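Local coordinates for protein pyridoxamine 5-phosphate-dependent dehydrase (Escherichia coli, PDB 3B8X) that catalyses removal of the C3' hydroxyl from GDP-4-keto-6-deoxy-D-mannose by combined transamination and deoxygenation, a step in making L-colitose for the O-antigen, at residues I111-N115 with V294-T298; N136-N140 with S302-S307; P141-D145 with A168-N172. The protein carries 1 engineered substitution. All blocks are in the same frame, centred on the assembly; numbering follows the deposited sequence.

Contact 1 of 3, residues I111-N115 with V294-T298; sequences INTLN and VQQET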
loop_
_atom_site.group_PDB
_atom_site.type_symbol
_atom_site.label_atom_id
_atom_site.label_comp_id
_atom_site.label_asym_id
_atom_site.label_seq_id
_atom_site.Cartn_x
_atom_site.Cartn_y
_atom_site.Cartn_z
ATOM N N ILE B 111 -28.321 -7.195 -14.941
ATOM C CA ILE B 111 -27.644 -8.231 -15.733
ATOM C C ILE B 111 -27.281 -7.730 -17.125
ATOM O O ILE B 111 -26.448 -8.333 -17.813
ATOM C CB ILE B 111 -28.526 -9.520 -15.852
ATOM C CG1 ILE B 111 -27.683 -10.748 -16.132
ATOM C CG2 ILE B 111 -29.636 -9.273 -16.847
ATOM C CD1 ILE B 111 -26.830 -11.152 -14.952
ATOM N N ASN B 112 -27.904 -6.633 -17.543
ATOM C CA ASN B 112 -27.581 -6.087 -18.850
ATOM C C ASN B 112 -26.400 -5.138 -18.792
ATOM O O ASN B 112 -25.432 -5.292 -19.554
ATOM C CB ASN B 112 -28.797 -5.410 -19.434
ATOM C CG ASN B 112 -29.766 -6.419 -19.966
ATOM O OD1 ASN B 112 -29.444 -7.114 -20.927
ATOM N ND2 ASN B 112 -30.884 -6.599 -19.287
ATOM N N THR B 113 -26.495 -4.121 -17.933
ATOM C CA THR B 113 -25.393 -3.169 -17.805
ATOM C C THR B 113 -24.192 -3.653 -16.990
ATOM O O THR B 113 -23.091 -3.103 -17.137
ATOM C CB THR B 113 -25.814 -1.901 -17.141
ATOM O OG1 THR B 113 -26.157 -2.187 -15.788
ATOM C CG2 THR B 113 -26.976 -1.307 -17.877
ATOM N N LEU B 114 -24.443 -4.650 -16.132
ATOM C CA LEU B 114 -23.475 -5.234 -15.189
ATOM C C LEU B 114 -23.250 -4.323 -14.029
ATOM O O LEU B 114 -22.529 -4.687 -13.108
ATOM C CB LEU B 114 -22.114 -5.572 -15.825
ATOM C CG LEU B 114 -22.144 -6.480 -17.069
ATOM C CD1 LEU B 114 -20.713 -6.874 -17.400
ATOM C CD2 LEU B 114 -23.066 -7.696 -16.852
ATOM N N ASN B 115 -23.905 -3.163 -14.055
ATOM C CA ASN B 115 -23.806 -2.188 -12.943
ATOM C C ASN B 115 -24.967 -2.352 -11.949
ATOM O O ASN B 115 -25.864 -3.197 -12.174
ATOM C CB ASN B 115 -23.684 -0.758 -13.478
ATOM C CG ASN B 115 -22.341 -0.504 -14.143
ATOM O OD1 ASN B 115 -21.334 -1.116 -13.804
ATOM N ND2 ASN B 115 -22.331 0.377 -15.112
ATOM N N VAL B 294 -24.506 -9.933 -24.380
ATOM C CA VAL B 294 -23.356 -9.054 -24.177
ATOM C C VAL B 294 -23.710 -7.876 -23.242
ATOM O O VAL B 294 -24.839 -7.759 -22.742
ATOM C CB VAL B 294 -22.830 -8.536 -25.526
ATOM C CG1 VAL B 294 -22.368 -9.733 -26.421
ATOM C CG2 VAL B 294 -23.898 -7.726 -26.246
ATOM N N GLN B 295 -22.752 -7.001 -22.961
ATOM C CA GLN B 295 -23.040 -5.894 -22.059
ATOM C C GLN B 295 -23.823 -4.776 -22.780
ATOM O O GLN B 295 -23.507 -4.410 -23.917
ATOM C CB GLN B 295 -21.734 -5.334 -21.430
ATOM C CG GLN B 295 -21.858 -4.211 -20.353
ATOM C CD GLN B 295 -20.511 -3.925 -19.677
ATOM O OE1 GLN B 295 -19.460 -4.117 -20.292
ATOM N NE2 GLN B 295 -20.537 -3.509 -18.408
ATOM N N GLN B 296 -24.862 -4.291 -22.103
ATOM C CA GLN B 296 -25.625 -3.159 -22.588
ATOM C C GLN B 296 -24.903 -1.912 -22.137
ATOM O O GLN B 296 -24.764 -1.683 -20.922
ATOM C CB GLN B 296 -27.002 -3.106 -21.953
ATOM C CG GLN B 296 -27.731 -1.814 -22.303
ATOM C CD GLN B 296 -29.081 -1.732 -21.604
ATOM O OE1 GLN B 296 -29.311 -0.856 -20.763
ATOM N NE2 GLN B 296 -29.954 -2.692 -21.895
ATOM N N GLU B 297 -24.504 -1.101 -23.112
ATOM C CA GLU B 297 -23.789 0.141 -22.871
ATOM C C GLU B 297 -24.620 1.293 -22.305
ATOM O O GLU B 297 -25.703 1.586 -22.807
ATOM C CB GLU B 297 -23.190 0.633 -24.197
ATOM C CG GLU B 297 -22.339 1.903 -24.034
ATOM C CD GLU B 297 -21.566 2.207 -25.279
ATOM O OE1 GLU B 297 -22.070 1.824 -26.351
ATOM O OE2 GLU B 297 -20.455 2.775 -25.209
ATOM N N THR B 298 -24.057 1.984 -21.317
ATOM C CA THR B 298 -24.646 3.210 -20.745
ATOM C C THR B 298 -23.655 4.347 -21.132
ATOM O O THR B 298 -22.449 4.121 -21.158
ATOM C CB THR B 298 -24.776 3.064 -19.210
ATOM O OG1 THR B 298 -25.728 2.031 -18.940
ATOM C CG2 THR B 298 -25.294 4.360 -18.572
HETATM O O HOH W 1 -25.148 -8.796 -20.080
HETATM O O HOH W 2 -27.345 -7.137 -23.249
HETATM O O HOH W 3 -24.932 1.575 -16.474
#
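Asn112 and Thr113 meet Gln295 and Gln296 through two direct hydrogen bonds that tie one irregular loop to another. The first joins main chains: Gln296 N donates to Asn112 O at 2.8 Å and is nearly straight, with an N-H...O angle of 171°. The second comes from a side chain, Gln295 NE2 reaching Thr113 O at 2.9 Å. That oxygen lies in the plane of the glutamine amide, although NE2 itself stands above the carbonyl plane of Thr113. Gln295 can reach so far because CG is anti to its own N (chi1 -176°) and the chain stays extended beyond it. NE2 also donates to Leu137 O, and two acceptors on one nitrogen fix the rotation of the amide; Thr113 O in turn takes a second donor, Asn140 ND2. A CA-H...O contact from Thr113 CA to Gln296 O adds to the pairing.

Water extends the polar network. Val294 O accepts from two waters: one, at 2.9 Å, also donates to Ile111 O, and the other, at 2.6 Å, to Asn112 OD1. A third donates to Thr298 OG1 while accepting from Asn115 ND2.

Van der Waals contacts flank these bonds. Leu114 CD1 rests 3.5 Å from Gln295 NE2. Thr113 and Gln296 run side by side, with Thr113 CG2 3.7 Å from Gln296 OE1. The Thr113 hydroxyl turns back instead, OG1 accepting from Asn115 N in an ST turn.

Loop 111-115 follows strand 103-107 of the large central sheet, whereas 294-298 lies in the connection between strands 292-293 and 305-310 of the smaller antiparallel sheet. Val294 packs on helix 255-286, and Leu114 on Leu364 of helix 359-367 and on Ser307 and Ile309 of strand 305-310.

Contact 2 of 3, residues N136-N140 with S302-S307; sequences NLLGN and SWFGFS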
loop_
_atom_site.group_PDB
_atom_site.type_symbol
_atom_site.label_atom_id
_atom_site.label_comp_id
_atom_site.label_asym_id
_atom_site.label_seq_id
_atom_site.Cartn_x
_atom_site.Cartn_y
_atom_site.Cartn_z
ATOM N N ASN B 136 -18.122 1.549 -11.827
ATOM C CA ASN B 136 -18.411 1.541 -13.269
ATOM C C ASN B 136 -17.750 0.300 -13.840
ATOM O O ASN B 136 -16.528 0.258 -14.043
ATOM C CB ASN B 136 -17.897 2.821 -13.955
ATOM C CG ASN B 136 -18.517 4.067 -13.357
ATOM O OD1 ASN B 136 -19.763 4.171 -13.271
ATOM N ND2 ASN B 136 -17.666 4.963 -12.833
ATOM N N LEU B 137 -18.553 -0.745 -14.025
ATOM C CA LEU B 137 -18.026 -2.033 -14.409
ATOM C C LEU B 137 -17.609 -2.207 -15.854
ATOM O O LEU B 137 -18.361 -1.927 -16.791
ATOM C CB LEU B 137 -18.935 -3.186 -13.950
ATOM C CG LEU B 137 -18.190 -4.455 -13.501
ATOM C CD1 LEU B 137 -17.663 -4.309 -12.064
ATOM C CD2 LEU B 137 -19.104 -5.684 -13.591
ATOM N N LEU B 138 -16.403 -2.725 -15.994
ATOM C CA LEU B 138 -15.849 -3.122 -17.274
ATOM C C LEU B 138 -15.814 -2.005 -18.290
ATOM O O LEU B 138 -15.809 -2.264 -19.499
ATOM C CB LEU B 138 -16.675 -4.274 -17.844
ATOM C CG LEU B 138 -15.888 -5.548 -18.096
ATOM C CD1 LEU B 138 -15.115 -5.942 -16.844
ATOM C CD2 LEU B 138 -16.845 -6.645 -18.574
ATOM N N GLY B 139 -15.848 -0.769 -17.833
ATOM C CA GLY B 139 -15.789 0.285 -18.822
ATOM C C GLY B 139 -17.121 1.048 -18.860
ATOM O O GLY B 139 -17.200 2.168 -19.392
ATOM N N ASN B 140 -18.143 0.390 -18.338
ATOM C CA ASN B 140 -19.477 0.954 -18.404
ATOM C C ASN B 140 -19.794 1.867 -17.235
ATOM O O ASN B 140 -19.931 1.377 -16.100
ATOM C CB ASN B 140 -20.478 -0.199 -18.403
ATOM C CG ASN B 140 -21.714 0.077 -19.251
ATOM O OD1 ASN B 140 -21.689 0.915 -20.171
ATOM N ND2 ASN B 140 -22.799 -0.670 -18.969
ATOM N N SER B 302 -15.837 2.724 -21.977
ATOM C CA SER B 302 -14.447 2.649 -22.432
ATOM C C SER B 302 -14.103 1.179 -22.659
ATOM O O SER B 302 -12.960 0.844 -22.963
ATOM C CB SER B 302 -13.433 3.328 -21.483
ATOM O OG SER B 302 -13.560 2.882 -20.131
ATOM N N TRP B 303 -15.096 0.297 -22.538
ATOM C CA TRP B 303 -14.937 -1.118 -22.898
ATOM C C TRP B 303 -13.649 -1.758 -22.424
ATOM O O TRP B 303 -12.761 -2.081 -23.230
ATOM C CB TRP B 303 -15.044 -1.266 -24.437
ATOM C CG TRP B 303 -16.426 -0.910 -24.941
ATOM C CD1 TRP B 303 -16.840 0.289 -25.478
ATOM C CD2 TRP B 303 -17.602 -1.729 -24.846
ATOM N NE1 TRP B 303 -18.201 0.256 -25.734
ATOM C CE2 TRP B 303 -18.692 -0.964 -25.343
ATOM C CE3 TRP B 303 -17.838 -3.049 -24.398
ATOM C CZ2 TRP B 303 -19.993 -1.480 -25.427
ATOM C CZ3 TRP B 303 -19.149 -3.578 -24.502
ATOM C CH2 TRP B 303 -20.198 -2.790 -25.025
ATOM N N PHE B 304 -13.572 -2.050 -21.134
ATOM C CA PHE B 304 -12.356 -2.592 -20.551
ATOM C C PHE B 304 -12.103 -3.986 -21.114
ATOM O O PHE B 304 -10.961 -4.393 -21.378
ATOM C CB PHE B 304 -12.560 -2.618 -19.032
ATOM C CG PHE B 304 -11.490 -3.338 -18.284
ATOM C CD1 PHE B 304 -10.382 -2.643 -17.796
ATOM C CD2 PHE B 304 -11.631 -4.692 -18.029
ATOM C CE1 PHE B 304 -9.397 -3.311 -17.070
ATOM C CE2 PHE B 304 -10.668 -5.397 -17.337
ATOM C CZ PHE B 304 -9.529 -4.707 -16.839
ATOM N N GLY B 305 -13.192 -4.723 -21.273
ATOM C CA GLY B 305 -13.173 -6.081 -21.806
ATOM C C GLY B 305 -14.536 -6.399 -22.383
ATOM O O GLY B 305 -15.448 -5.593 -22.296
ATOM N N PHE B 306 -14.685 -7.593 -22.927
ATOM C CA PHE B 306 -15.933 -8.037 -23.537
ATOM C C PHE B 306 -16.592 -9.161 -22.754
ATOM O O PHE B 306 -16.156 -10.330 -22.828
ATOM C CB PHE B 306 -15.580 -8.542 -24.941
ATOM C CG PHE B 306 -15.129 -7.454 -25.851
ATOM C CD1 PHE B 306 -13.954 -7.579 -26.593
ATOM C CD2 PHE B 306 -15.864 -6.268 -25.917
ATOM C CE1 PHE B 306 -13.579 -6.574 -27.485
ATOM C CE2 PHE B 306 -15.495 -5.230 -26.778
ATOM C CZ PHE B 306 -14.317 -5.382 -27.524
ATOM N N SER B 307 -17.688 -8.838 -22.064
ATOM C CA SER B 307 -18.370 -9.828 -21.253
ATOM C C SER B 307 -19.374 -10.633 -22.069
ATOM O O SER B 307 -19.888 -10.166 -23.086
ATOM C CB SER B 307 -19.158 -9.116 -20.146
ATOM O OG SER B 307 -20.202 -8.341 -20.723
#
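Leu138 O accepts from Phe304 N at 2.8 Å, the shorter of two backbone bonds that join these buried segments. Its companion runs from Ser302 N to Gly139 O, at 3.0 Å. Between them the chains come very close: Gly139, at a positive phi of 113°, presents a bare CA 3.8 Å from Trp303 N, with no side chain to keep the backbones apart. Ser302 OG lies against the same glycine CA and is hydrogen-bonded to Met166 O. In the fold-type I architecture of this aminotransferase family, the contact joins the loop after strand 129-135 of the large central sheet to the chain leading into strand 305-310 of the smaller antiparallel one. The Leu138 side chain splits its branches over the second segment. CD1 meets Phe304 CD2 at 3.9 Å, the two side chains crossing at about a right angle, and CD2 touches Ser307 CB at 3.7 Å. Phe304 sets its CB 3.3 Å from Leu138 O, but CG is anti to the backbone N (chi1 171°), and the ring leads away toward Phe370 of strand 368-372 and the engineered Asn190. There the Phe304 side chain comes, at nearest atoms, within about 4 Å of a bound adduct of pyridoxal phosphate and GDP-perosamine.

Contact 3 of 3, residues P141-D145 with A168-N172; sequences PNNFD and ATFNN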
loop_
_atom_site.group_PDB
_atom_site.type_symbol
_atom_site.label_atom_id
_atom_site.label_comp_id
_atom_site.label_asym_id
_atom_site.label_seq_id
_atom_site.Cartn_x
_atom_site.Cartn_y
_atom_site.Cartn_z
ATOM N N PRO B 141 -20.023 3.158 -17.504
ATOM C CA PRO B 141 -20.395 4.067 -16.409
ATOM C C PRO B 141 -21.820 3.788 -15.925
ATOM O O PRO B 141 -22.695 3.313 -16.676
ATOM C CB PRO B 141 -20.396 5.455 -17.074
ATOM C CG PRO B 141 -20.690 5.210 -18.536
ATOM C CD PRO B 141 -20.246 3.763 -18.836
ATOM N N ASN B 142 -22.059 4.147 -14.673
ATOM C CA ASN B 142 -23.406 4.034 -14.116
ATOM C C ASN B 142 -24.251 5.136 -14.720
ATOM O O ASN B 142 -23.710 6.100 -15.261
ATOM C CB ASN B 142 -23.343 4.276 -12.611
ATOM C CG ASN B 142 -22.886 3.075 -11.884
ATOM O OD1 ASN B 142 -23.735 2.283 -11.472
ATOM N ND2 ASN B 142 -21.548 2.811 -11.890
ATOM N N ASN B 143 -25.570 5.044 -14.589
ATOM C CA ASN B 143 -26.356 6.151 -15.071
ATOM C C ASN B 143 -26.482 7.100 -13.915
ATOM O O ASN B 143 -27.313 6.912 -13.032
ATOM C CB ASN B 143 -27.723 5.732 -15.625
ATOM C CG ASN B 143 -28.573 6.931 -15.960
ATOM O OD1 ASN B 143 -28.384 7.991 -15.376
ATOM N ND2 ASN B 143 -29.486 6.792 -16.914
ATOM N N PHE B 144 -25.598 8.081 -13.889
ATOM C CA PHE B 144 -25.518 9.026 -12.785
ATOM C C PHE B 144 -26.732 9.923 -12.592
ATOM O O PHE B 144 -27.017 10.343 -11.483
ATOM C CB PHE B 144 -24.169 9.748 -12.758
ATOM C CG PHE B 144 -23.035 8.831 -12.391
ATOM C CD1 PHE B 144 -22.159 8.349 -13.353
ATOM C CD2 PHE B 144 -22.915 8.380 -11.080
ATOM C CE1 PHE B 144 -21.138 7.431 -13.002
ATOM C CE2 PHE B 144 -21.886 7.511 -10.712
ATOM C CZ PHE B 144 -21.028 7.021 -11.667
ATOM N N ASP B 145 -27.493 10.122 -13.663
ATOM C CA ASP B 145 -28.736 10.889 -13.563
ATOM C C ASP B 145 -29.686 10.101 -12.676
ATOM O O ASP B 145 -30.214 10.607 -11.676
ATOM C CB ASP B 145 -29.381 10.996 -14.947
ATOM C CG ASP B 145 -28.725 12.053 -15.818
ATOM O OD1 ASP B 145 -27.973 12.891 -15.279
ATOM O OD2 ASP B 145 -28.951 12.040 -17.049
ATOM N N ALA B 168 -14.292 6.460 -19.733
ATOM C CA ALA B 168 -15.709 6.384 -20.032
ATOM C C ALA B 168 -16.273 7.775 -19.796
ATOM O O ALA B 168 -15.758 8.520 -18.975
ATOM C CB ALA B 168 -16.393 5.402 -19.102
ATOM N N THR B 169 -17.383 8.093 -20.465
ATOM C CA THR B 169 -18.065 9.368 -20.235
ATOM C C THR B 169 -19.579 9.147 -20.167
ATOM O O THR B 169 -20.105 8.186 -20.744
ATOM C CB THR B 169 -17.797 10.329 -21.363
ATOM O OG1 THR B 169 -18.376 9.789 -22.572
ATOM C CG2 THR B 169 -16.291 10.455 -21.572
ATOM N N PHE B 170 -20.268 9.995 -19.411
ATOM C CA PHE B 170 -21.725 9.928 -19.320
ATOM C C PHE B 170 -22.230 11.353 -19.348
ATOM O O PHE B 170 -21.867 12.189 -18.523
ATOM C CB PHE B 170 -22.224 9.157 -18.092
ATOM C CG PHE B 170 -23.714 9.240 -17.904
ATOM C CD1 PHE B 170 -24.568 8.412 -18.643
ATOM C CD2 PHE B 170 -24.270 10.149 -17.006
ATOM C CE1 PHE B 170 -25.961 8.495 -18.494
ATOM C CE2 PHE B 170 -25.663 10.246 -16.840
ATOM C CZ PHE B 170 -26.517 9.413 -17.586
ATOM N N ASN B 171 -22.971 11.662 -20.400
ATOM C CA ASN B 171 -23.421 13.034 -20.573
ATOM C C ASN B 171 -22.227 14.013 -20.669
ATOM O O ASN B 171 -22.253 15.069 -20.054
ATOM C CB ASN B 171 -24.359 13.445 -19.420
ATOM C CG ASN B 171 -25.780 12.880 -19.568
ATOM O OD1 ASN B 171 -26.055 12.049 -20.439
ATOM N ND2 ASN B 171 -26.682 13.325 -18.697
ATOM N N ASN B 172 -21.204 13.704 -21.465
ATOM C CA ASN B 172 -20.067 14.621 -21.610
ATOM C C ASN B 172 -19.227 14.812 -20.334
ATOM O O ASN B 172 -18.319 15.650 -20.294
ATOM C CB ASN B 172 -20.565 15.984 -22.105
ATOM C CG ASN B 172 -20.252 16.227 -23.565
ATOM O OD1 ASN B 172 -19.553 17.183 -23.907
ATOM N ND2 ASN B 172 -20.782 15.370 -24.438
#
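The Phe170 ring carries Asn142 O and Asn143 CA over one face, each about 4.1 Å above its plane and offset toward the rim. On the opposite face Asn171 OD1 sits over the ring centre, while Asp145 CG lies at the edge, in plane, with its carboxylate turned 70° from the ring. The aromatic group projects from the small hairpin of strands 169-170 and 173-174, where the backbone angles of Asn171 and Asn172 fit a type I' turn, and it packs against the N-terminus of helix 144-151. Asn143 is the N-cap of that helix. With CG anti to the backbone N (chi1 173°), its OD1 folds over the helix start, accepting from Glu146 N and, weakly, from Asp145 N. The same oxygen lies close to the ring, 3.2 Å from Phe170 CZ, which brings the cap and the aromatic into direct contact. Further back along the chain, Pro141 adds an apolar part to the contact: its CD meets Ala168 CB at 4.2 Å and its CB meets Phe170 CB at 4.3 Å. At the exposed end the two segments are joined by a weak hydrogen bond, Asn171 ND2 donating to Asp145 OD2 at 3.1 Å with an N-H...O angle of only 130°.

Contacts 1 and 2 have centres about 9 Å apart, and the centre of contact 3 lies about 13 Å from each. Along the chain the first two interleave, 111-115 and 136-140 preceding 294-298 and 302-307, while contact 3 is nested within both loops. Segments 136-140 and 141-145 are continuous, leading from strand 129-135 to helix 144-151, so one connection serves contacts 2 and 3. Asn115 reaches it from contact 1 through probable bonds to Leu137 N and Asn140 O. Contacts 1 and 2 join loops that follow strands of the central sheet to the chain around the smaller antiparallel sheet, contact 2 lying next to the bound ligand and contact 1 farther off; contact 3 joins the same connection to hairpin 169-174.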